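Local coordinates for DUF724 domain-containing protein 6-like (Raphanus sativus, PDB 5ZWX) that binds H3K9me2 histone peptides through its tandem Agenet cassette and probably links this heterochromatin mark to DNA methylation, at residues A18-S23 with G75-P80; K37-P42 with K50-Y55. All coordinates share one frame; numbering follows the deposited sequence.

Both contacts lie in the first Agenet domain, a member of the SH3 clan. From the N terminus the chain enters strand 19-22, then strand 32-40, which pairs back onto it. Contact 2 closes a short hairpin between strands 32-40 and 51-55, with seven residues between its segments. The chain then runs through strand 67-72 and returns at 75-80, where contact 1 closes a longer loop against 18-23. Contact 2 therefore nests within contact 1. They also touch: the A18 carbonyl probably takes a hydrogen bond from V38 N, and I22 packs on V53 and Y55. Contact 1 joins strands 19-22 and 77-78, contact 2 forms the hairpin, and these touches link the two.

Contact 1. Residues A18-S23 with G75-P80; sequences AAVEIS and GQLRPP
A19 meets P80 at the edge of the contact, where its CB lies 3.9 Å from P80 CG. V20 points away and touches F13 and V38, but its CB still rests 3.5 Å from R78 O. E21 and R78 form an antiparallel hydrogen-bonded pair: E21 N gives to R78 O, and R78 N returns to E21 O. Their side chains share one face of the sheet. R78 turns NE and NH2 side-on to a single carboxylate oxygen, with NH2 2.9 Å from E21 OE1. This oxygen lies in the guanidinium plane, but both nitrogens reach it from the same face of the carboxylate, whose plane is turned 39° from the guanidinium. E21 CG stands anti to its carbonyl carbon (chi1 -56°), and the extended chain beyond it carries OE1 to the arginine. E21 OE2 serves R140 and A81 N, while R78 NH1 binds the R143 carbonyl and the guanidinium makes a cation-pi contact with W33. With E21 replaced by an alanine, R78 and R140, two like charges close together, would probably lose the carboxylate that both of them bind. I22 lies beside L77 on the other face, CG1 3.8 Å from L77 CD2, and also touches V53. S23 and Q76 are joined by three hydrogen bonds. S23 N and OG both donate to Q76 O, OG from above the carbonyl plane at 2.9 Å. In return, Q76 NE2 gives a 2.8 Å bond to S23 O in the carbonyl plane. The arrangement joins the first and last strands of an SH3-like barrel. Its chemistry is divided by face: leucine and isoleucine fill the inside, while the buried E21-R78 ion pair joins this domain to strand 139-146.

Contact 2. Residues K37-P42 with K50-Y55; sequences KVVAVP and KCEVEY
The backbone nitrogens of V39 and A40 converge on one carbonyl, that of E52. V39 N donates to E52 O at 2.8 Å, and A40 N gives a longer hydrogen bond of 3.2 Å to the same oxygen, from the same face of the carbonyl plane. This classic beta bulge shifts the register by one residue. V39, with psi -38°, leaves the extended shape of its neighbours, and its CB points toward the other strand. Its CG1 is anti to the backbone N (chi1 177°) and lies 4.0 Å from E52 OE1, while CG2 packs 3.8 Å from E54 CB. The bulge lies in the hairpin of strands 32-40 and 51-55, part of the curved SH3-like sheet of the Agenet domain. Before it, K37 and E54 form a hydrogen-bonded pair and lie side by side. K37 NZ makes a salt bridge to E54 OE1 at 3.2 Å, from above the carboxylate plane. E54 OE2 has a second salt bridge, to R69 NE, so its two oxygens are shared out between a lysine and an arginine. V38 and V53 turn to the opposite face, into the core with V20 and L77. Beyond the bulge, C51 SG touches V41 CG1 at 4.0 Å and P42 CD at 3.7 Å. Y55 packs against a basic side chain of the bound histone peptide.

Contact 1. Residues A18-S23 with G75-P80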
loop_
_atom_site.group_PDB
_atom_site.type_symbol
_atom_site.label_atom_id
_atom_site.label_comp_id
_atom_site.label_asym_id
_atom_site.label_seq_id
_atom_site.Cartn_x
_atom_site.Cartn_y
_atom_site.Cartn_z
ATOM N N ALA A 18 9.927 1.082 12.108
ATOM C CA ALA A 18 9.321 -0.004 11.341
ATOM C C ALA A 18 8.856 0.446 9.961
ATOM O O ALA A 18 8.193 1.468 9.828
ATOM C CB ALA A 18 8.149 -0.594 12.082
ATOM N N ALA A 19 9.157 -0.366 8.957
ATOM C CA ALA A 19 8.617 -0.159 7.618
ATOM C C ALA A 19 7.157 -0.581 7.653
ATOM O O ALA A 19 6.814 -1.554 8.319
ATOM C CB ALA A 19 9.389 -0.959 6.592
ATOM N N VAL A 20 6.299 0.142 6.939
ATOM C CA VAL A 20 4.867 -0.149 6.932
ATOM C C VAL A 20 4.283 0.194 5.547
ATOM O O VAL A 20 4.930 0.857 4.754
ATOM C CB VAL A 20 4.097 0.679 8.002
ATOM C CG1 VAL A 20 4.438 0.215 9.411
ATOM C CG2 VAL A 20 4.406 2.171 7.836
ATOM N N GLU A 21 3.067 -0.285 5.303
ATOM C CA GLU A 21 2.244 0.205 4.212
ATOM C C GLU A 21 1.121 1.028 4.834
ATOM O O GLU A 21 0.590 0.706 5.913
ATOM C CB GLU A 21 1.713 -0.951 3.367
ATOM C CG GLU A 21 2.859 -1.833 2.846
ATOM C CD GLU A 21 2.449 -2.830 1.777
ATOM O OE1 GLU A 21 1.238 -3.020 1.544
ATOM O OE2 GLU A 21 3.356 -3.465 1.197
ATOM N N ILE A 22 0.771 2.105 4.144
ATOM C CA ILE A 22 -0.107 3.126 4.703
ATOM C C ILE A 22 -1.325 3.255 3.824
ATOM O O ILE A 22 -1.188 3.478 2.568
ATOM C CB ILE A 22 0.598 4.493 4.769
ATOM C CG1 ILE A 22 1.940 4.355 5.496
ATOM C CG2 ILE A 22 -0.360 5.575 5.321
ATOM C CD1 ILE A 22 2.931 5.455 5.243
ATOM N N SER A 23 -2.505 3.116 4.419
ATOM C CA SER A 23 -3.730 3.360 3.650
ATOM C C SER A 23 -4.340 4.687 4.106
ATOM O O SER A 23 -4.063 5.154 5.186
ATOM C CB SER A 23 -4.726 2.210 3.811
ATOM O OG SER A 23 -4.937 1.929 5.181
ATOM N N GLY A 75 -5.191 1.694 12.618
ATOM C CA GLY A 75 -5.882 0.868 11.641
ATOM C C GLY A 75 -5.583 1.228 10.177
ATOM O O GLY A 75 -6.004 0.506 9.275
ATOM N N GLN A 76 -4.834 2.308 9.958
ATOM C CA GLN A 76 -4.412 2.678 8.588
ATOM C C GLN A 76 -3.116 1.968 8.175
ATOM O O GLN A 76 -2.708 2.039 7.022
ATOM C CB GLN A 76 -4.219 4.180 8.475
ATOM C CG GLN A 76 -5.497 4.946 8.528
ATOM C CD GLN A 76 -5.265 6.441 8.411
ATOM O OE1 GLN A 76 -5.388 7.159 9.389
ATOM N NE2 GLN A 76 -4.896 6.909 7.219
ATOM N N LEU A 77 -2.479 1.268 9.116
ATOM C CA LEU A 77 -1.144 0.724 8.861
ATOM C C LEU A 77 -1.149 -0.794 8.804
ATOM O O LEU A 77 -1.937 -1.431 9.503
ATOM C CB LEU A 77 -0.166 1.172 9.956
ATOM C CG LEU A 77 -0.048 2.692 10.118
ATOM C CD1 LEU A 77 0.942 3.084 11.222
ATOM C CD2 LEU A 77 0.350 3.318 8.767
ATOM N N ARG A 78 -0.272 -1.354 7.976
ATOM C CA ARG A 78 -0.010 -2.793 8.019
ATOM C C ARG A 78 1.457 -3.031 7.722
ATOM O O ARG A 78 2.150 -2.102 7.323
ATOM C CB ARG A 78 -0.910 -3.544 7.054
ATOM C CG ARG A 78 -0.553 -3.258 5.549
ATOM C CD ARG A 78 -1.576 -3.894 4.617
ATOM N NE ARG A 78 -0.992 -4.031 3.258
ATOM C CZ ARG A 78 -1.538 -4.763 2.283
ATOM N NH1 ARG A 78 -2.688 -5.398 2.490
ATOM N NH2 ARG A 78 -0.931 -4.861 1.106
ATOM N N PRO A 79 1.975 -4.256 7.976
ATOM C CA PRO A 79 3.389 -4.422 7.693
ATOM C C PRO A 79 3.601 -4.454 6.173
ATOM O O PRO A 79 2.608 -4.620 5.474
ATOM C CB PRO A 79 3.740 -5.790 8.351
ATOM C CG PRO A 79 2.575 -6.131 9.205
ATOM C CD PRO A 79 1.385 -5.482 8.544
ATOM N N PRO A 80 4.845 -4.320 5.707
ATOM C CA PRO A 80 5.157 -4.573 4.292
ATOM C C PRO A 80 4.597 -5.910 3.834
ATOM O O PRO A 80 4.676 -6.891 4.550
ATOM C CB PRO A 80 6.683 -4.609 4.265
ATOM C CG PRO A 80 7.100 -3.850 5.462
ATOM C CD PRO A 80 6.078 -4.138 6.495
#

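Contact 2. Residues K37-P42 with K50-Y55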
loop_
_atom_site.group_PDB
_atom_site.type_symbol
_atom_site.label_atom_id
_atom_site.label_comp_id
_atom_site.label_asym_id
_atom_site.label_seq_id
_atom_site.Cartn_x
_atom_site.Cartn_y
_atom_site.Cartn_z
ATOM N N LYS A 37 7.531 4.606 6.741
ATOM C CA LYS A 37 8.112 4.091 7.981
ATOM C C LYS A 37 7.492 4.779 9.192
ATOM O O LYS A 37 7.044 5.918 9.108
ATOM C CB LYS A 37 9.630 4.272 7.965
ATOM C CG LYS A 37 10.093 5.718 8.007
ATOM C CD LYS A 37 11.538 5.809 8.499
ATOM C CE LYS A 37 11.824 7.162 9.144
ATOM N NZ LYS A 37 12.924 7.922 8.490
ATOM N N VAL A 38 7.479 4.090 10.327
ATOM C CA VAL A 38 6.938 4.685 11.530
ATOM C C VAL A 38 7.936 5.670 12.127
ATOM O O VAL A 38 9.108 5.343 12.331
ATOM C CB VAL A 38 6.600 3.605 12.573
ATOM C CG1 VAL A 38 6.124 4.264 13.871
ATOM C CG2 VAL A 38 5.550 2.632 12.006
ATOM N N VAL A 39 7.468 6.873 12.429
ATOM C CA VAL A 39 8.286 7.859 13.137
ATOM C C VAL A 39 7.998 7.881 14.642
ATOM O O VAL A 39 8.915 8.020 15.458
ATOM C CB VAL A 39 8.070 9.270 12.554
ATOM C CG1 VAL A 39 8.860 10.306 13.340
ATOM C CG2 VAL A 39 8.493 9.287 11.121
ATOM N N ALA A 40 6.733 7.730 15.017
ATOM C CA ALA A 40 6.384 7.739 16.433
ATOM C C ALA A 40 5.126 6.924 16.690
ATOM O O ALA A 40 4.238 6.849 15.825
ATOM C CB ALA A 40 6.202 9.172 16.927
ATOM N N VAL A 41 5.053 6.313 17.880
ATOM C CA VAL A 41 3.871 5.549 18.258
ATOM C C VAL A 41 3.382 5.972 19.640
ATOM O O VAL A 41 4.112 6.621 20.378
ATOM C CB VAL A 41 4.135 4.020 18.257
ATOM C CG1 VAL A 41 4.633 3.542 16.876
ATOM C CG2 VAL A 41 5.081 3.641 19.385
ATOM N N PRO A 42 2.126 5.653 19.973
ATOM C CA PRO A 42 1.702 5.928 21.352
ATOM C C PRO A 42 2.533 5.093 22.304
ATOM O O PRO A 42 2.689 3.889 22.105
ATOM C CB PRO A 42 0.232 5.501 21.371
ATOM C CG PRO A 42 -0.202 5.632 19.934
ATOM C CD PRO A 42 1.002 5.243 19.117
ATOM N N LYS A 50 -2.729 7.822 18.234
ATOM C CA LYS A 50 -2.286 7.830 16.845
ATOM C C LYS A 50 -0.778 7.632 16.660
ATOM O O LYS A 50 -0.003 7.758 17.599
ATOM C CB LYS A 50 -2.742 9.132 16.198
ATOM C CG LYS A 50 -4.252 9.180 16.059
ATOM C CD LYS A 50 -4.755 10.546 15.666
ATOM C CE LYS A 50 -6.269 10.526 15.548
ATOM N NZ LYS A 50 -6.897 9.943 16.769
ATOM N N CYS A 51 -0.387 7.307 15.432
ATOM C CA CYS A 51 1.009 7.102 15.059
ATOM C C CYS A 51 1.410 8.195 14.099
ATOM O O CYS A 51 0.570 8.695 13.391
ATOM C CB CYS A 51 1.208 5.735 14.377
ATOM S SG CYS A 51 0.922 4.352 15.532
ATOM N N GLU A 52 2.680 8.566 14.061
ATOM C CA GLU A 52 3.141 9.419 12.982
ATOM C C GLU A 52 3.963 8.566 12.026
ATOM O O GLU A 52 4.764 7.745 12.472
ATOM C CB GLU A 52 3.950 10.590 13.520
ATOM C CG GLU A 52 4.390 11.579 12.447
ATOM C CD GLU A 52 5.269 12.664 13.018
ATOM O OE1 GLU A 52 5.638 12.529 14.196
ATOM O OE2 GLU A 52 5.596 13.633 12.299
ATOM N N VAL A 53 3.761 8.751 10.724
ATOM C CA VAL A 53 4.502 8.010 9.702
ATOM C C VAL A 53 5.122 8.971 8.710
ATOM O O VAL A 53 4.669 10.113 8.564
ATOM C CB VAL A 53 3.623 6.992 8.909
ATOM C CG1 VAL A 53 3.060 5.927 9.841
ATOM C CG2 VAL A 53 2.492 7.701 8.124
ATOM N N GLU A 54 6.193 8.507 8.073
ATOM C CA GLU A 54 6.840 9.235 6.979
ATOM C C GLU A 54 6.730 8.434 5.706
ATOM O O GLU A 54 7.099 7.265 5.692
ATOM C CB GLU A 54 8.310 9.489 7.298
ATOM C CG GLU A 54 9.066 10.177 6.178
ATOM C CD GLU A 54 10.505 10.456 6.552
ATOM O OE1 GLU A 54 11.364 9.597 6.262
ATOM O OE2 GLU A 54 10.769 11.524 7.148
ATOM N N TYR A 55 6.228 9.049 4.634
ATOM C CA TYR A 55 6.110 8.348 3.363
ATOM C C TYR A 55 7.457 8.222 2.677
ATOM O O TYR A 55 8.295 9.110 2.778
ATOM C CB TYR A 55 5.132 9.067 2.422
ATOM C CG TYR A 55 3.696 9.001 2.874
ATOM C CD1 TYR A 55 3.260 9.708 3.994
ATOM C CD2 TYR A 55 2.781 8.219 2.199
ATOM C CE1 TYR A 55 1.953 9.637 4.404
ATOM C CE2 TYR A 55 1.463 8.149 2.602
ATOM C CZ TYR A 55 1.053 8.865 3.695
ATOM O OH TYR A 55 -0.261 8.786 4.080
#